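Local coordinates for protein rubber oxygenase (Streptomyces sp., PDB 5O1L) that cleaves the carbon-carbon double bonds of poly(cis-1,4-isoprene) rubber by adding dioxygen, using a non-covalently bound b-type heme, at residues Y129-L133 / K241-V247. Sequence-based numbering, arbitrary orientation.
Sequences YVGAL and KMKQWGV
With chi1 of -72° and -70°, L133 and W245 each carry CG anti to the carbonyl carbon, and the two side chains reach across from opposite directions until L133 CD2 lies 3.5 Å from W245 CH2. A forked leucine suits this place because both methyls lie against W245, while L133 CD2 also packs on K241 CB and L133 CD1 meets M242 CG at 3.7 Å. With L133 cut back to an alanine, both methyls go, and a gap is likely to open beside W245 CH2 and M242 CG. One turn earlier, Y129 offers a flat ring to V247, whose CG2 makes a CH-pi contact over one face, 4.2 Å from the centroid. G246, lacking a side chain, easily adopts the positive phi of the Schellman motif at the end of helix 224-244, and the chain that follows places V247 against Y129. M242 extends at chi2 (-167°), which carries its SD to 3.6 Å from V130 CG2. K241 lends only the aliphatic start of its side chain; its curled chain carries NZ away to Q244 OE1, 2.7 Å off, and to T330 O. Beyond the pair, W355 of helix 345-362 meets W245 edge-to-face and also touches Y129. No hydrogen bond joins the two segments, so helix 127-142 and the end of helix 224-244 are held here by buried apolar and aromatic packing within the catalytic domain, away from the heme.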
loop_
_atom_site.group_PDB
_atom_site.type_symbol
_atom_site.label_atom_id
_atom_site.label_comp_id
_atom_site.label_asym_id
_atom_site.label_seq_id
_atom_site.Cartn_x
_atom_site.Cartn_y
_atom_site.Cartn_z
ATOM N N TYR A 129 7.365 -2.747 13.613
ATOM C CA TYR A 129 7.919 -1.682 12.801
ATOM C C TYR A 129 7.252 -1.572 11.466
ATOM O O TYR A 129 6.809 -0.492 11.065
ATOM C CB TYR A 129 9.448 -1.854 12.608
ATOM C CG TYR A 129 10.156 -2.075 13.923
ATOM C CD1 TYR A 129 10.078 -1.096 14.898
ATOM C CD2 TYR A 129 10.822 -3.273 14.179
ATOM C CE1 TYR A 129 10.600 -1.299 16.151
ATOM C CE2 TYR A 129 11.387 -3.483 15.414
ATOM C CZ TYR A 129 11.281 -2.467 16.385
ATOM O OH TYR A 129 11.790 -2.582 17.727
ATOM N N VAL A 130 7.103 -2.704 10.778
ATOM C CA VAL A 130 6.429 -2.669 9.469
ATOM C C VAL A 130 4.989 -2.199 9.599
ATOM O O VAL A 130 4.468 -1.399 8.806
ATOM C CB VAL A 130 6.532 -4.025 8.822
ATOM C CG1 VAL A 130 5.832 -4.141 7.596
ATOM C CG2 VAL A 130 7.968 -4.421 8.558
ATOM N N GLY A 131 4.316 -2.720 10.609
ATOM C CA GLY A 131 2.896 -2.401 10.770
ATOM C C GLY A 131 2.712 -0.938 11.129
ATOM O O GLY A 131 1.750 -0.284 10.679
ATOM N N ALA A 132 3.579 -0.393 11.964
ATOM C CA ALA A 132 3.480 1.017 12.338
ATOM C C ALA A 132 3.796 1.902 11.136
ATOM O O ALA A 132 3.169 2.923 10.908
ATOM C CB ALA A 132 4.419 1.338 13.483
ATOM N N LEU A 133 4.801 1.489 10.382
ATOM C CA LEU A 133 5.162 2.236 9.182
ATOM C C LEU A 133 4.101 2.211 8.117
ATOM O O LEU A 133 3.837 3.263 7.528
ATOM C CB LEU A 133 6.494 1.723 8.624
ATOM C CG LEU A 133 7.704 2.118 9.486
ATOM C CD1 LEU A 133 8.901 1.334 9.175
ATOM C CD2 LEU A 133 8.012 3.620 9.329
ATOM N N LYS A 241 12.900 3.472 6.086
ATOM C CA LYS A 241 12.724 3.832 7.504
ATOM C C LYS A 241 13.226 2.738 8.419
ATOM O O LYS A 241 13.896 3.065 9.459
ATOM C CB LYS A 241 11.274 4.101 7.798
ATOM C CG LYS A 241 10.703 5.315 7.158
ATOM C CD LYS A 241 11.490 6.604 7.357
ATOM C CE LYS A 241 11.686 6.938 8.838
ATOM N NZ LYS A 241 12.334 8.278 8.945
ATOM N N MET A 242 13.032 1.466 8.118
ATOM C CA MET A 242 13.517 0.407 8.999
ATOM C C MET A 242 15.028 0.523 9.106
ATOM O O MET A 242 15.614 0.392 10.218
ATOM C CB MET A 242 13.114 -0.979 8.531
ATOM C CG MET A 242 11.656 -1.166 8.837
ATOM S SD MET A 242 11.181 -2.897 8.683
ATOM C CE MET A 242 11.649 -3.132 7.132
ATOM N N LYS A 243 15.707 0.728 7.988
ATOM C CA LYS A 243 17.162 0.792 7.986
ATOM C C LYS A 243 17.561 2.006 8.775
ATOM O O LYS A 243 18.524 1.886 9.603
ATOM C CB LYS A 243 17.757 0.746 6.573
ATOM C CG LYS A 243 17.600 -0.619 5.964
ATOM C CD LYS A 243 18.032 -0.705 4.517
ATOM C CE LYS A 243 18.388 -2.109 4.125
ATOM N NZ LYS A 243 18.790 -2.103 2.687
ATOM N N GLN A 244 16.908 3.149 8.594
ATOM C CA GLN A 244 17.291 4.385 9.298
ATOM C C GLN A 244 17.180 4.190 10.802
ATOM O O GLN A 244 18.015 4.692 11.571
ATOM C CB GLN A 244 16.420 5.568 8.893
ATOM C CG GLN A 244 16.847 6.912 9.462
ATOM C CD GLN A 244 15.832 8.018 9.161
ATOM O OE1 GLN A 244 14.884 7.833 8.375
ATOM N NE2 GLN A 244 15.972 9.150 9.835
ATOM N N TRP A 245 16.166 3.479 11.260
ATOM C CA TRP A 245 15.930 3.215 12.691
ATOM C C TRP A 245 16.852 2.206 13.289
ATOM O O TRP A 245 16.801 2.030 14.525
ATOM C CB TRP A 245 14.480 2.732 12.892
ATOM C CG TRP A 245 13.412 3.744 12.691
ATOM C CD1 TRP A 245 13.551 5.072 12.549
ATOM C CD2 TRP A 245 12.032 3.488 12.672
ATOM N NE1 TRP A 245 12.333 5.644 12.406
ATOM C CE2 TRP A 245 11.371 4.703 12.501
ATOM C CE3 TRP A 245 11.262 2.329 12.772
ATOM C CZ2 TRP A 245 9.951 4.775 12.448
ATOM C CZ3 TRP A 245 9.884 2.406 12.718
ATOM C CH2 TRP A 245 9.258 3.634 12.587
ATOM N N GLY A 246 17.655 1.528 12.514
ATOM C CA GLY A 246 18.525 0.478 12.994
ATOM C C GLY A 246 17.880 -0.838 13.201
ATOM O O GLY A 246 18.403 -1.732 13.856
ATOM N N VAL A 247 16.746 -1.059 12.570
ATOM C CA VAL A 247 16.257 -2.401 12.526
ATOM C C VAL A 247 17.298 -3.284 11.804
ATOM O O VAL A 247 17.876 -2.813 10.771
ATOM C CB VAL A 247 14.870 -2.445 11.800
ATOM C CG1 VAL A 247 14.392 -3.879 11.624
ATOM C CG2 VAL A 247 13.881 -1.554 12.501
#